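Local coordinates for protein multi-copper Oxidase CueO (Ochrobactrum, PDB 6EVG) that probably oxidises phenolic substrates at a copper centre while reducing dioxygen to water, as laccases do, and acts on lignin model compounds and lignosulfonate, at residues P98-G103 and K482-M487; R412-A417 and M501-T506. All coordinates share one frame; numbering follows the deposited sequence.

Contact 1 (P98-G103 and K482-M487); sequences PSILDG and KSHPFM. With EDO (1,2-ethanediol), chain C.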
ATOM      1  N   PRO A  98      17.527   1.543  -6.603  1.00 10.02           N
ATOM      2  CA  PRO A  98      18.394   0.485  -6.074  1.00 10.63           C
ATOM      3  C   PRO A  98      18.255   0.407  -4.563  1.00  9.32           C
ATOM      4  O   PRO A  98      17.877   1.379  -3.916  1.00  9.37           O
ATOM      5  CB  PRO A  98      19.811   0.908  -6.472  1.00 12.81           C
ATOM      6  CG  PRO A  98      19.711   2.350  -6.684  1.00 14.26           C
ATOM      7  CD  PRO A  98      18.289   2.688  -7.087  1.00 10.88           C
ATOM      8  N   SER A  99      18.585  -0.763  -4.005  1.00  9.39           N
ATOM      9  CA  SER A  99      18.319  -0.979  -2.589  1.00  9.23           C
ATOM     10  C   SER A  99      19.086  -0.041  -1.673  1.00  9.31           C
ATOM     11  O   SER A  99      18.608   0.236  -0.578  1.00 10.04           O
ATOM     12  CB  SER A  99      18.576  -2.422  -2.184  1.00  9.94           C
ATOM     13  OG  SER A  99      19.993  -2.680  -2.216  1.00 10.73           O
ATOM     14  N   ILE A 100      20.210   0.485  -2.111  1.00  9.73           N
ATOM     15  CA  ILE A 100      20.967   1.425  -1.268  1.00 11.26           C
ATOM     16  C   ILE A 100      20.223   2.736  -1.039  1.00  9.78           C
ATOM     17  O   ILE A 100      20.639   3.508  -0.180  1.00 12.66           O
ATOM     18  CB  ILE A 100      22.355   1.727  -1.890  1.00 13.03           C
ATOM     19  CG1 ILE A 100      22.293   2.328  -3.275  1.00 14.39           C
ATOM     20  CG2 ILE A 100      23.252   0.485  -1.724  1.00 14.86           C
ATOM     21  CD1 ILE A 100      23.614   2.989  -3.722  1.00 17.35           C
ATOM     22  N   LEU A 101      19.150   3.030  -1.799  1.00  8.97           N
ATOM     23  CA  LEU A 101      18.349   4.247  -1.621  1.00  8.98           C
ATOM     24  C   LEU A 101      17.033   3.987  -0.892  1.00  9.14           C
ATOM     25  O   LEU A 101      16.240   4.941  -0.743  1.00 10.81           O
ATOM     26  CB  LEU A 101      18.071   4.915  -2.950  1.00  9.47           C
ATOM     27  CG  LEU A 101      19.287   5.202  -3.798  1.00 11.02           C
ATOM     28  CD1 LEU A 101      18.934   5.900  -5.092  1.00 11.56           C
ATOM     29  CD2 LEU A 101      20.330   5.979  -3.098  1.00 15.04           C
ATOM     30  N   ASP A 102      16.807   2.744  -0.449  1.00  8.93           N
ATOM     31  CA  ASP A 102      15.549   2.384   0.208  1.00  8.69           C
ATOM     32  C   ASP A 102      15.770   2.064   1.661  1.00  8.88           C
ATOM     33  O   ASP A 102      16.899   1.760   2.069  1.00 10.89           O
ATOM     34  CB  ASP A 102      14.940   1.184  -0.535  1.00  9.28           C
ATOM     35  CG  ASP A 102      13.413   1.044  -0.372  1.00 10.53           C
ATOM     36  OD1 ASP A 102      12.809   1.910   0.271  1.00 11.05           O
ATOM     37  OD2 ASP A 102      12.886   0.033  -0.879  1.00 12.33           O
ATOM     38  N   GLY A 103      14.718   2.163   2.463  1.00  9.23           N
ATOM     39  CA  GLY A 103      14.810   1.963   3.902  1.00 10.01           C
ATOM     40  C   GLY A 103      14.293   0.597   4.350  1.00 10.20           C
ATOM     41  O   GLY A 103      13.300   0.080   3.812  1.00 12.94           O
ATOM     42  N   LYS A 482      24.555  -6.911  -1.077  1.00 22.81           N
ATOM     43  CA  LYS A 482      24.454  -7.814   0.081  1.00 23.45           C
ATOM     44  C   LYS A 482      24.263  -7.060   1.445  1.00 21.83           C
ATOM     45  O   LYS A 482      23.566  -7.522   2.354  1.00 23.29           O
ATOM     46  CB  LYS A 482      25.710  -8.709   0.148  1.00 30.40           C
ATOM     47  CG  LYS A 482      25.777  -9.588   1.365  1.00 32.67           C
ATOM     48  CD  LYS A 482      24.495 -10.374   1.704  1.00 44.07           C
ATOM     49  CE  LYS A 482      24.271 -10.500   3.220  1.00 50.62           C
ATOM     50  NZ  LYS A 482      25.197 -11.506   3.830  1.00 53.16           N
ATOM     51  N   SER A 483      24.805  -5.843   1.539  1.00 18.90           N
ATOM     52  CA  SER A 483      24.617  -5.020   2.706  1.00 17.31           C
ATOM     53  C   SER A 483      23.211  -4.495   2.847  1.00 14.27           C
ATOM     54  O   SER A 483      22.820  -4.082   3.917  1.00 14.75           O
ATOM     55  CB  SER A 483      25.530  -3.784   2.656  1.00 20.56           C
ATOM     56  OG  SER A 483      25.335  -2.941   1.493  1.00 22.09           O
ATOM     57  N   HIS A 484      22.467  -4.488   1.728  1.00 13.08           N
ATOM     58  CA  HIS A 484      21.130  -3.860   1.656  1.00 11.95           C
ATOM     59  C   HIS A 484      20.233  -4.780   0.827  1.00 10.45           C
ATOM     60  O   HIS A 484      19.829  -4.434  -0.256  1.00 12.18           O
ATOM     61  CB  HIS A 484      21.158  -2.455   1.058  1.00 13.37           C
ATOM     62  CG  HIS A 484      21.829  -1.389   1.866  1.00 13.91           C
ATOM     63  ND1 HIS A 484      23.191  -1.277   2.025  1.00 15.80           N
ATOM     64  CD2 HIS A 484      21.282  -0.282   2.429  1.00 15.29           C
ATOM     65  CE1 HIS A 484      23.438  -0.161   2.706  1.00 16.55           C
ATOM     66  NE2 HIS A 484      22.300   0.474   2.952  1.00 17.52           N
ATOM     67  N   PRO A 485      19.882  -5.967   1.326  1.00 10.82           N
ATOM     68  CA  PRO A 485      19.015  -6.842   0.545  1.00 10.11           C
ATOM     69  C   PRO A 485      17.634  -6.247   0.351  1.00  9.82           C
ATOM     70  O   PRO A 485      17.128  -5.487   1.187  1.00 10.77           O
ATOM     71  CB  PRO A 485      18.942  -8.111   1.379  1.00 11.75           C
ATOM     72  CG  PRO A 485      19.237  -7.663   2.751  1.00 16.26           C
ATOM     73  CD  PRO A 485      20.200  -6.541   2.636  1.00 12.60           C
ATOM     74  N   PHE A 486      16.979  -6.637  -0.755  1.00  9.61           N
ATOM     75  CA  PHE A 486      15.529  -6.393  -0.885  1.00  9.43           C
ATOM     76  C   PHE A 486      14.785  -7.491  -0.146  1.00  9.86           C
ATOM     77  O   PHE A 486      15.396  -8.472   0.321  1.00 13.17           O
ATOM     78  CB  PHE A 486      15.153  -6.304  -2.365  1.00  9.43           C
ATOM     79  CG  PHE A 486      15.399  -4.968  -3.035  1.00  9.38           C
ATOM     80  CD1 PHE A 486      14.996  -3.785  -2.476  1.00  9.50           C
ATOM     81  CD2 PHE A 486      15.998  -4.919  -4.300  1.00 10.01           C
ATOM     82  CE1 PHE A 486      15.150  -2.572  -3.166  1.00 10.21           C
ATOM     83  CE2 PHE A 486      16.192  -3.725  -4.956  1.00 11.34           C
ATOM     84  CZ  PHE A 486      15.746  -2.537  -4.379  1.00 11.30           C
ATOM     85  N   MET A 487      13.516  -7.304   0.069  1.00 11.74           N
ATOM     86  CA  MET A 487      12.709  -8.196   0.866  1.00 10.46           C
ATOM     87  C   MET A 487      11.441  -8.558   0.143  1.00  9.17           C
ATOM     88  O   MET A 487      10.979  -7.808  -0.710  1.00 10.32           O
ATOM     89  CB  MET A 487      12.401  -7.576   2.215  1.00 13.32           C
ATOM     90  CG  MET A 487      13.781  -7.205   2.883  1.00 17.06           C
ATOM     91  SD  MET A 487      13.635  -6.500   4.476  1.00 19.72           S
ATOM     92  CE  MET A 487      13.749  -7.908   5.378  1.00 22.04           C
TER
HETATM   93  C1  EDO C 602      14.540  -2.298   1.104  1.00 14.16           C
HETATM   94  O1  EDO C 602      13.437  -2.424   0.198  1.00 13.52           O
HETATM   95  C2  EDO C 602      14.377  -2.912   2.435  1.00 15.15           C
HETATM   96  O2  EDO C 602      13.114  -2.559   3.021  1.00 14.81           O
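Ser99 meets two residues of 482-487 at once, and its short side chain shows how a domain interface can combine an apolar face with one polar tie. Its CB sits over the face of the Phe486 ring, 3.6 Å from the ring centroid, in a CH-pi contact. One bond further out, OG lies between the backbone N and the carbonyl carbon (chi1 70°). There Ser99 OG turns off the ring and donates a hydrogen bond to His484 O at 2.6 Å, in the carbonyl plane. The ring also lies against the Ser99 backbone, with Phe486 CZ 3.4 Å from Ser99 N. The His484 imidazole, by contrast, is met over one face by Ile100, whose CG2 stands 4.1 Å from His484 ND1. Replacing Phe486 with an alanine would probably leave Ser99 CB without its aromatic platform and open a gap between the two segments.

At the edge of the Phe486 ring lies O1 of an ethanediol, probably from the crystallisation liquor, which donates to Asp102 OD2 at 2.7 Å. OD2 also bonds His91, the first histidine of an HWHG motif that in multicopper oxidases supplies copper ligands. The chemistry implies an interface between the first and last cupredoxin domains joined by Phe486 and Ser99 through one CH-pi contact and one hydrogen bond, with Asp102 OD2 and Gly103 O lining the spot where the diol sits.

Contact 2 (R412-A417 and M501-T506); sequences RIDVEA and MAQFVT
Val415, Glu416 and Ala417 pair in parallel register with Phe504, Val505 and Thr506, the short strand axes approaching to 4.8 Å with 29° between their directions. Between the two segments the ladder runs Val415 N to Gln503 O, Val505 N to Val415 O, and Ala417 N to Val505 O, and a backbone bond between Ala417 and Val507 carries it on. Just ahead of it, Asp414 N also donates to Gln503 O, which thus accepts two successive amides.

The Asp414 carboxylate then takes over where the backbone pairing stops. Its OD2 uses the anti lone pair to accept from Gln503 N at 2.9 Å, while CB of Ala502 packs 3.3 Å from the same OD2. Asp414 OD1 lies nearly in the guanidinium plane of Arg412, which grips it side-on from the syn side, with NE at 2.8 Å and NH2 at 2.9 Å. This salt bridge probably keeps the carboxylate ionised and fixes its rotation.

Here strand 415-417 forms one edge of a sheet in the C-terminal cupredoxin domain, and 501-506, the last strand of the chain, is its inner neighbour. The Gln503 amide reaches over to 412-417: NE2 bonds Arg412 O at 2.9 Å, approaching 51° out of the carbonyl plane, and also Met410 O, whereas OE1 is hydrogen-bonded to His106.

On the face carrying Val505, Ile413 presses its CD1 against Val505 CG1 at 3.9 Å, the two side chains crossing at about a right angle; Glu416 instead runs alongside Val505. On the other face, Val415 CB meets Phe504 CB at 3.6 Å. Phe504 CG lies between the backbone N and the carbonyl carbon (chi1 77°), which carries the ring away from Val415 to meet Phe476 edge-to-face.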
ATOM      1  N   ARG A 412      20.269 -14.025   6.797  1.00 13.46           N
ATOM      2  CA  ARG A 412      20.093 -15.083   5.800  1.00 13.24           C
ATOM      3  C   ARG A 412      19.527 -14.498   4.505  1.00 11.77           C
ATOM      4  O   ARG A 412      18.518 -13.811   4.520  1.00 13.14           O
ATOM      5  CB  ARG A 412      19.150 -16.154   6.332  1.00 14.37           C
ATOM      6  CG  ARG A 412      19.076 -17.389   5.429  1.00 14.29           C
ATOM      7  CD  ARG A 412      18.065 -18.398   5.953  1.00 15.18           C
ATOM      8  NE  ARG A 412      16.684 -17.936   5.770  1.00 14.77           N
ATOM      9  CZ  ARG A 412      15.711 -17.894   6.682  1.00 16.43           C
ATOM     10  NH1 ARG A 412      15.895 -18.263   7.908  1.00 20.28           N
ATOM     11  NH2 ARG A 412      14.511 -17.458   6.273  1.00 17.04           N
ATOM     12  N   ILE A 413      20.173 -14.831   3.406  1.00 12.32           N
ATOM     13  CA  ILE A 413      19.685 -14.500   2.080  1.00 12.47           C
ATOM     14  C   ILE A 413      18.909 -15.699   1.558  1.00 12.71           C
ATOM     15  O   ILE A 413      19.451 -16.799   1.394  1.00 15.88           O
ATOM     16  CB  ILE A 413      20.796 -14.101   1.107  1.00 13.73           C
ATOM     17  CG1 ILE A 413      21.574 -12.892   1.634  1.00 14.34           C
ATOM     18  CG2 ILE A 413      20.283 -13.909  -0.299  1.00 15.10           C
ATOM     19  CD1 ILE A 413      20.728 -11.672   1.894  1.00 17.18           C
ATOM     20  N   ASP A 414      17.637 -15.513   1.268  1.00 11.78           N
ATOM     21  CA  ASP A 414      16.750 -16.600   0.816  1.00 11.90           C
ATOM     22  C   ASP A 414      16.790 -16.849  -0.680  1.00 12.17           C
ATOM     23  O   ASP A 414      16.481 -17.981  -1.085  1.00 14.13           O
ATOM     24  CB  ASP A 414      15.327 -16.279   1.294  1.00 11.66           C
ATOM     25  CG  ASP A 414      15.272 -16.132   2.823  1.00 11.70           C
ATOM     26  OD1 ASP A 414      15.350 -17.165   3.486  1.00 14.19           O
ATOM     27  OD2 ASP A 414      15.270 -14.972   3.303  1.00 12.17           O
ATOM     28  N   VAL A 415      17.025 -15.786  -1.452  1.00 11.03           N
ATOM     29  CA  VAL A 415      16.942 -15.819  -2.908  1.00 11.22           C
ATOM     30  C   VAL A 415      18.095 -15.060  -3.489  1.00 10.98           C
ATOM     31  O   VAL A 415      18.371 -13.908  -3.087  1.00 11.59           O
ATOM     32  CB  VAL A 415      15.591 -15.215  -3.389  1.00 11.73           C
ATOM     33  CG1 VAL A 415      15.615 -14.830  -4.843  1.00 12.53           C
ATOM     34  CG2 VAL A 415      14.411 -16.115  -3.028  1.00 13.10           C
ATOM     35  N   GLU A 416      18.722 -15.652  -4.495  1.00 11.77           N
ATOM     36  CA  GLU A 416      19.653 -14.977  -5.370  1.00 11.30           C
ATOM     37  C   GLU A 416      19.058 -14.917  -6.763  1.00 11.81           C
ATOM     38  O   GLU A 416      18.906 -15.943  -7.387  1.00 13.73           O
ATOM     39  CB  GLU A 416      21.024 -15.681  -5.412  1.00 12.98           C
ATOM     40  CG  GLU A 416      21.726 -15.693  -4.096  1.00 15.91           C
ATOM     41  CD  GLU A 416      23.100 -16.366  -4.115  1.00 17.87           C
ATOM     42  OE1 GLU A 416      23.582 -16.772  -5.180  1.00 20.56           O
ATOM     43  OE2 GLU A 416      23.699 -16.390  -3.022  1.00 25.99           O
ATOM     44  N   ALA A 417      18.679 -13.721  -7.197  1.00 11.70           N
ATOM     45  CA  ALA A 417      18.005 -13.520  -8.516  1.00 12.37           C
ATOM     46  C   ALA A 417      18.945 -12.865  -9.478  1.00 12.16           C
ATOM     47  O   ALA A 417      19.643 -11.906  -9.116  1.00 13.85           O
ATOM     48  CB  ALA A 417      16.750 -12.684  -8.365  1.00 14.23           C
ATOM     49  N   MET A 501       8.578 -13.243   6.217  1.00  8.82           N
ATOM     50  CA  MET A 501       9.413 -12.351   5.441  1.00  8.87           C
ATOM     51  C   MET A 501      10.693 -13.044   5.075  1.00  8.63           C
ATOM     52  O   MET A 501      11.159 -13.944   5.779  1.00  9.56           O
ATOM     53  CB  MET A 501       9.693 -11.051   6.271  1.00  9.98           C
ATOM     54  CG  MET A 501      10.536 -10.024   5.558  1.00  9.61           C
ATOM     55  SD  MET A 501      10.235  -8.315   6.096  1.00 10.93           S
ATOM     56  CE  MET A 501      10.804  -8.397   7.776  1.00 14.78           C
ATOM     57  N   ALA A 502      11.268 -12.621   3.955  1.00  8.98           N
ATOM     58  CA  ALA A 502      12.491 -13.204   3.395  1.00  9.16           C
ATOM     59  C   ALA A 502      13.220 -12.124   2.619  1.00  8.98           C
ATOM     60  O   ALA A 502      12.711 -11.024   2.390  1.00  9.47           O
ATOM     61  CB  ALA A 502      12.107 -14.381   2.482  1.00 10.26           C
ATOM     62  N   GLN A 503      14.461 -12.424   2.234  1.00  9.92           N
ATOM     63  CA  GLN A 503      15.369 -11.452   1.640  1.00 10.96           C
ATOM     64  C   GLN A 503      15.997 -11.958   0.356  1.00  9.74           C
ATOM     65  O   GLN A 503      16.268 -13.181   0.222  1.00 10.71           O
ATOM     66  CB  GLN A 503      16.613 -11.218   2.660  1.00 14.14           C
ATOM     67  CG  GLN A 503      16.173 -10.796   3.975  1.00 15.06           C
ATOM     68  CD  GLN A 503      17.270 -10.206   4.768  1.00 13.54           C
ATOM     69  OE1 GLN A 503      17.119  -9.060   5.156  1.00 17.20           O
ATOM     70  NE2 GLN A 503      18.294 -11.018   5.159  1.00 13.33           N
ATOM     71  N   PHE A 504      16.250 -11.059  -0.587  1.00  9.66           N
ATOM     72  CA  PHE A 504      16.936 -11.387  -1.826  1.00  9.85           C
ATOM     73  C   PHE A 504      18.028 -10.414  -2.148  1.00  9.49           C
ATOM     74  O   PHE A 504      17.991  -9.230  -1.750  1.00 10.27           O
ATOM     75  CB  PHE A 504      16.006 -11.617  -3.018  1.00 10.78           C
ATOM     76  CG  PHE A 504      15.407 -10.359  -3.668  1.00 10.43           C
ATOM     77  CD1 PHE A 504      16.044  -9.770  -4.752  1.00 11.27           C
ATOM     78  CD2 PHE A 504      14.181  -9.855  -3.296  1.00 11.08           C
ATOM     79  CE1 PHE A 504      15.471  -8.684  -5.417  1.00 11.12           C
ATOM     80  CE2 PHE A 504      13.605  -8.831  -3.972  1.00 11.27           C
ATOM     81  CZ  PHE A 504      14.237  -8.217  -5.023  1.00 10.90           C
ATOM     82  N   VAL A 505      19.006 -10.905  -2.892  1.00 10.59           N
ATOM     83  CA  VAL A 505      20.006 -10.087  -3.527  1.00 11.16           C
ATOM     84  C   VAL A 505      19.970 -10.356  -5.041  1.00 11.39           C
ATOM     85  O   VAL A 505      19.440 -11.407  -5.464  1.00 12.32           O
ATOM     86  CB  VAL A 505      21.428 -10.322  -2.988  1.00 12.22           C
ATOM     87  CG1 VAL A 505      21.495  -9.941  -1.545  1.00 13.08           C
ATOM     88  CG2 VAL A 505      21.939 -11.724  -3.229  1.00 13.92           C
ATOM     89  N   THR A 506      20.530  -9.440  -5.809  1.00 11.45           N
ATOM     90  CA  THR A 506      20.714  -9.667  -7.261  1.00 12.09           C
ATOM     91  C   THR A 506      22.115 -10.097  -7.513  1.00 13.19           C
ATOM     92  O   THR A 506      23.048  -9.643  -6.848  1.00 15.71           O
ATOM     93  CB  THR A 506      20.244  -8.461  -8.085  1.00 12.44           C
ATOM     94  OG1 THR A 506      20.907  -7.261  -7.676  1.00 13.56           O
ATOM     95  CG2 THR A 506      18.745  -8.262  -7.944  1.00 13.24           C
TER

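From the N terminus the chain first lays down 98-103, in the loop between strands 91-93 and 114-120, and much later 412-417. When 482-487 arrives, contact 1 closes a loop of 378 residues and joins the first cupredoxin domain to the last. Strand 501-506 then closes the 83-residue loop of contact 2 within the last domain. The segments alternate, so the two closures cross rather than nest. Their centres lie 11 Å apart, and they meet directly where Phe504 N stands 2.9 Å from Phe486 O, a probable hydrogen bond. Strands 415-417, 501-506 and 486-490 lie side by side in one sheet, and the turn leading into 486-490 meets loop 98-103 of the first domain.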